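Local structure of NAD(P)H-flavin oxidoreductase (Staphylococcus epidermidis ATCC 12228, 3GBH) at residues B[94-103]-B[116-127]. The protein probably catalyses the NAD(P)H-dependent reduction of flavin or related substrates as an FMN-binding member of the nitroreductase family. Sequence-based numbering, arbitrary orientation.
Sequences NYEKAEQIYG and KAQLLDWILPYY
Tyr102 is a knob set in a hole formed by Lys116, Leu119, Leu120 and Ile123. Leu120 CD2 makes a CH-pi contact over the middle of one ring face, 3.9 Å from the Tyr102 centroid and 11° off its normal. Leu119 CD1 meets the ring edge at CE2, and Ile123 CD1, reaching toward the ring from the other helix, lies 3.3 Å from Tyr102 OH. With CG anti to its carbonyl carbon (chi1 -76°), Tyr102 reaches across so that its hydroxyl is hydrogen-bonded to Val49 O in a neighbouring loop. One turn back, Ala98 CB touches both Leu120 CD2 (3.9 Å) and Leu124 CD2 (3.8 Å); Leu124 CD2 also packs on Tyr95 CB. Tyr95 CD2 lies 4.1 Å from Tyr127 CB, the two side chains passing head to tail. Asn94 OD1 lies in the plane of the Tyr127 ring, at its edge, 3.2 Å from CE2; this buried oxygen has no hydrogen-bond partner. At the other end, the Lys116 chain runs along Tyr102 CB before bending at its last two torsions (chi3 92°), which brings NZ 2.9 Å from Glu99 OE1 in a salt bridge whose hydrogen bond is weak; Glu113 OE2 is a second salt-bridge partner. Helices 98-107 and 113-128 pack as a roughly antiparallel hairpin. Leu204 of the second subunit packs on Lys97, Gln100 and Ile101, and Tyr127 OH bonds Ser48 of an FMN pocket. Helix 132-156 packs on Asn94, Tyr95 and Tyr127, and Asn94 ND2 bonds Asp91 O at the end of strand 84-91.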
loop_
_atom_site.group_PDB
_atom_site.type_symbol
_atom_site.label_atom_id
_atom_site.label_comp_id
_atom_site.label_asym_id
_atom_site.label_seq_id
_atom_site.Cartn_x
_atom_site.Cartn_y
_atom_site.Cartn_z
ATOM N N ASN B 94 31.332 -24.419 -17.084
ATOM C CA ASN B 94 30.105 -23.949 -17.657
ATOM C C ASN B 94 30.288 -23.069 -18.898
ATOM O O ASN B 94 29.356 -22.939 -19.713
ATOM C CB ASN B 94 29.282 -23.213 -16.598
ATOM C CG ASN B 94 30.065 -22.138 -15.883
ATOM O OD1 ASN B 94 30.407 -21.143 -16.494
ATOM N ND2 ASN B 94 30.344 -22.323 -14.561
ATOM N N TYR B 95 31.471 -22.455 -19.007
ATOM C CA TYR B 95 31.822 -21.545 -20.112
ATOM C C TYR B 95 31.973 -22.305 -21.425
ATOM O O TYR B 95 31.999 -21.709 -22.503
ATOM C CB TYR B 95 33.119 -20.784 -19.810
ATOM C CG TYR B 95 34.238 -21.694 -19.360
ATOM C CD1 TYR B 95 34.935 -22.466 -20.272
ATOM C CD2 TYR B 95 34.533 -21.846 -18.004
ATOM C CE1 TYR B 95 35.920 -23.320 -19.858
ATOM C CE2 TYR B 95 35.514 -22.681 -17.589
ATOM C CZ TYR B 95 36.196 -23.433 -18.508
ATOM O OH TYR B 95 37.189 -24.293 -18.075
ATOM N N GLU B 96 32.046 -23.629 -21.352
ATOM C CA GLU B 96 32.029 -24.421 -22.581
ATOM C C GLU B 96 30.725 -24.241 -23.370
ATOM O O GLU B 96 30.704 -24.533 -24.550
ATOM C CB GLU B 96 32.314 -25.910 -22.313
ATOM C CG GLU B 96 33.715 -26.199 -21.792
ATOM C CD GLU B 96 34.810 -26.014 -22.836
ATOM O OE1 GLU B 96 34.495 -26.020 -24.034
ATOM O OE2 GLU B 96 35.984 -25.856 -22.457
ATOM N N LYS B 97 29.654 -23.771 -22.732
ATOM C CA LYS B 97 28.379 -23.463 -23.425
ATOM C C LYS B 97 28.210 -22.002 -23.855
ATOM O O LYS B 97 27.146 -21.608 -24.377
ATOM C CB LYS B 97 27.176 -23.885 -22.541
ATOM C CG LYS B 97 27.081 -25.443 -22.361
ATOM C CD LYS B 97 25.713 -25.857 -21.881
ATOM C CE LYS B 97 25.641 -27.363 -21.567
ATOM N NZ LYS B 97 26.001 -28.205 -22.713
ATOM N N ALA B 98 29.237 -21.186 -23.632
ATOM C CA ALA B 98 29.153 -19.749 -23.914
ATOM C C ALA B 98 28.819 -19.469 -25.383
ATOM O O ALA B 98 27.943 -18.661 -25.679
ATOM C CB ALA B 98 30.457 -19.057 -23.528
ATOM N N GLU B 99 29.497 -20.151 -26.300
ATOM C CA GLU B 99 29.285 -19.902 -27.719
ATOM C C GLU B 99 27.838 -20.219 -28.079
ATOM O O GLU B 99 27.193 -19.461 -28.792
ATOM C CB GLU B 99 30.279 -20.680 -28.584
ATOM C CG GLU B 99 31.753 -20.153 -28.513
ATOM C CD GLU B 99 31.938 -18.763 -29.165
ATOM O OE1 GLU B 99 30.983 -18.274 -29.846
ATOM O OE2 GLU B 99 33.048 -18.175 -29.003
ATOM N N GLN B 100 27.314 -21.312 -27.519
ATOM C CA GLN B 100 25.928 -21.726 -27.774
ATOM C C GLN B 100 24.925 -20.714 -27.276
ATOM O O GLN B 100 24.024 -20.320 -28.018
ATOM C CB GLN B 100 25.630 -23.067 -27.089
ATOM C CG GLN B 100 24.246 -23.591 -27.391
ATOM C CD GLN B 100 23.886 -24.827 -26.591
ATOM O OE1 GLN B 100 24.724 -25.401 -25.880
ATOM N NE2 GLN B 100 22.615 -25.244 -26.700
ATOM N N ILE B 101 25.079 -20.322 -26.005
ATOM C CA ILE B 101 24.164 -19.423 -25.322
ATOM C C ILE B 101 24.146 -18.065 -26.006
ATOM O O ILE B 101 23.078 -17.518 -26.379
ATOM C CB ILE B 101 24.588 -19.260 -23.800
ATOM C CG1 ILE B 101 24.349 -20.567 -23.029
ATOM C CG2 ILE B 101 23.797 -18.165 -23.087
ATOM C CD1 ILE B 101 24.987 -20.580 -21.614
ATOM N N TYR B 102 25.337 -17.511 -26.179
ATOM C CA TYR B 102 25.448 -16.176 -26.740
ATOM C C TYR B 102 25.098 -16.208 -28.216
ATOM O O TYR B 102 24.470 -15.278 -28.724
ATOM C CB TYR B 102 26.815 -15.580 -26.449
ATOM C CG TYR B 102 26.933 -15.104 -24.998
ATOM C CD1 TYR B 102 26.859 -15.991 -23.921
ATOM C CD2 TYR B 102 27.094 -13.770 -24.718
ATOM C CE1 TYR B 102 26.960 -15.528 -22.580
ATOM C CE2 TYR B 102 27.201 -13.303 -23.419
ATOM C CZ TYR B 102 27.133 -14.167 -22.357
ATOM O OH TYR B 102 27.224 -13.652 -21.082
ATOM N N GLY B 103 25.434 -17.303 -28.877
ATOM C CA GLY B 103 25.021 -17.536 -30.263
ATOM C C GLY B 103 23.500 -17.512 -30.409
ATOM O O GLY B 103 22.961 -16.925 -31.353
ATOM N N LYS B 116 28.253 -9.613 -29.185
ATOM C CA LYS B 116 28.529 -10.924 -28.607
ATOM C C LYS B 116 30.062 -11.129 -28.489
ATOM O O LYS B 116 30.528 -11.560 -27.462
ATOM C CB LYS B 116 27.898 -12.058 -29.391
ATOM C CG LYS B 116 28.484 -13.405 -29.019
ATOM C CD LYS B 116 28.004 -14.538 -29.888
ATOM C CE LYS B 116 28.906 -14.758 -31.023
ATOM N NZ LYS B 116 29.973 -15.747 -30.933
ATOM N N ALA B 117 30.801 -10.821 -29.544
ATOM C CA ALA B 117 32.260 -11.015 -29.575
ATOM C C ALA B 117 32.937 -10.178 -28.488
ATOM O O ALA B 117 33.840 -10.661 -27.796
ATOM C CB ALA B 117 32.820 -10.688 -30.944
ATOM N N GLN B 118 32.466 -8.943 -28.308
ATOM C CA GLN B 118 33.039 -8.046 -27.313
ATOM C C GLN B 118 32.784 -8.579 -25.923
ATOM O O GLN B 118 33.655 -8.512 -25.080
ATOM C CB GLN B 118 32.484 -6.610 -27.450
ATOM C CG GLN B 118 32.864 -5.864 -28.722
ATOM C CD GLN B 118 34.371 -5.733 -28.926
ATOM O OE1 GLN B 118 35.141 -5.745 -27.979
ATOM N NE2 GLN B 118 34.788 -5.639 -30.165
ATOM N N LEU B 119 31.585 -9.106 -25.682
ATOM C CA LEU B 119 31.239 -9.655 -24.378
ATOM C C LEU B 119 32.089 -10.896 -24.061
ATOM O O LEU B 119 32.686 -11.010 -22.974
ATOM C CB LEU B 119 29.756 -10.032 -24.314
ATOM C CG LEU B 119 28.728 -8.910 -24.241
ATOM C CD1 LEU B 119 27.346 -9.523 -24.457
ATOM C CD2 LEU B 119 28.813 -8.190 -22.880
ATOM N N LEU B 120 32.140 -11.829 -25.007
ATOM C CA LEU B 120 32.889 -13.067 -24.773
ATOM C C LEU B 120 34.393 -12.803 -24.663
ATOM O O LEU B 120 35.076 -13.537 -23.963
ATOM C CB LEU B 120 32.600 -14.113 -25.854
ATOM C CG LEU B 120 31.161 -14.676 -25.847
ATOM C CD1 LEU B 120 31.013 -15.675 -26.963
ATOM C CD2 LEU B 120 30.779 -15.288 -24.510
ATOM N N ASP B 121 34.902 -11.773 -25.348
ATOM C CA ASP B 121 36.321 -11.386 -25.264
ATOM C C ASP B 121 36.763 -11.135 -23.816
ATOM O O ASP B 121 37.898 -11.394 -23.466
ATOM C CB ASP B 121 36.614 -10.127 -26.100
ATOM C CG ASP B 121 36.834 -10.416 -27.581
ATOM O OD1 ASP B 121 36.875 -11.599 -27.987
ATOM O OD2 ASP B 121 37.001 -9.432 -28.340
ATOM N N TRP B 122 35.878 -10.610 -22.965
ATOM C CA TRP B 122 36.260 -10.459 -21.536
ATOM C C TRP B 122 35.703 -11.567 -20.669
ATOM O O TRP B 122 36.381 -12.015 -19.736
ATOM C CB TRP B 122 35.944 -9.075 -20.915
ATOM C CG TRP B 122 34.500 -8.724 -20.756
ATOM C CD1 TRP B 122 33.744 -7.992 -21.622
ATOM C CD2 TRP B 122 33.639 -9.067 -19.658
ATOM N NE1 TRP B 122 32.459 -7.866 -21.145
ATOM C CE2 TRP B 122 32.363 -8.515 -19.942
ATOM C CE3 TRP B 122 33.814 -9.787 -18.470
ATOM C CZ2 TRP B 122 31.283 -8.662 -19.089
ATOM C CZ3 TRP B 122 32.733 -9.938 -17.627
ATOM C CH2 TRP B 122 31.481 -9.374 -17.940
ATOM N N ILE B 123 34.487 -12.026 -20.966
ATOM C CA ILE B 123 33.867 -13.060 -20.143
ATOM C C ILE B 123 34.712 -14.350 -20.114
ATOM O O ILE B 123 34.961 -14.899 -19.041
ATOM C CB ILE B 123 32.427 -13.370 -20.615
ATOM C CG1 ILE B 123 31.521 -12.177 -20.289
ATOM C CG2 ILE B 123 31.854 -14.644 -19.911
ATOM C CD1 ILE B 123 30.185 -12.211 -21.025
ATOM N N LEU B 124 35.166 -14.812 -21.271
ATOM C CA LEU B 124 35.842 -16.124 -21.332
ATOM C C LEU B 124 37.188 -16.149 -20.557
ATOM O O LEU B 124 37.392 -17.015 -19.704
ATOM C CB LEU B 124 35.972 -16.644 -22.776
ATOM C CG LEU B 124 34.655 -17.147 -23.433
ATOM C CD1 LEU B 124 34.851 -17.509 -24.918
ATOM C CD2 LEU B 124 34.026 -18.317 -22.639
ATOM N N PRO B 125 38.083 -15.191 -20.822
ATOM C CA PRO B 125 39.320 -15.164 -20.022
ATOM C C PRO B 125 39.073 -15.047 -18.519
ATOM O O PRO B 125 39.838 -15.566 -17.716
ATOM C CB PRO B 125 40.044 -13.914 -20.530
ATOM C CG PRO B 125 39.483 -13.670 -21.904
ATOM C CD PRO B 125 38.056 -14.137 -21.847
ATOM N N TYR B 126 38.019 -14.359 -18.140
ATOM C CA TYR B 126 37.707 -14.195 -16.727
ATOM C C TYR B 126 37.264 -15.531 -16.120
ATOM O O TYR B 126 37.856 -15.988 -15.137
ATOM C CB TYR B 126 36.690 -13.064 -16.529
ATOM C CG TYR B 126 36.041 -13.034 -15.175
ATOM C CD1 TYR B 126 36.782 -12.818 -14.015
ATOM C CD2 TYR B 126 34.660 -13.202 -15.054
ATOM C CE1 TYR B 126 36.150 -12.802 -12.763
ATOM C CE2 TYR B 126 34.042 -13.191 -13.841
ATOM C CZ TYR B 126 34.782 -12.990 -12.699
ATOM O OH TYR B 126 34.097 -12.986 -11.496
ATOM N N TYR B 127 36.292 -16.188 -16.744
ATOM C CA TYR B 127 35.761 -17.476 -16.239
ATOM C C TYR B 127 36.793 -18.596 -16.324
ATOM O O TYR B 127 36.891 -19.421 -15.409
ATOM C CB TYR B 127 34.455 -17.873 -16.982
ATOM C CG TYR B 127 33.162 -17.551 -16.213
ATOM C CD1 TYR B 127 33.048 -16.398 -15.447
ATOM C CD2 TYR B 127 32.059 -18.415 -16.258
ATOM C CE1 TYR B 127 31.906 -16.119 -14.705
ATOM C CE2 TYR B 127 30.899 -18.146 -15.527
ATOM C CZ TYR B 127 30.833 -16.977 -14.763
ATOM O OH TYR B 127 29.718 -16.705 -14.025
#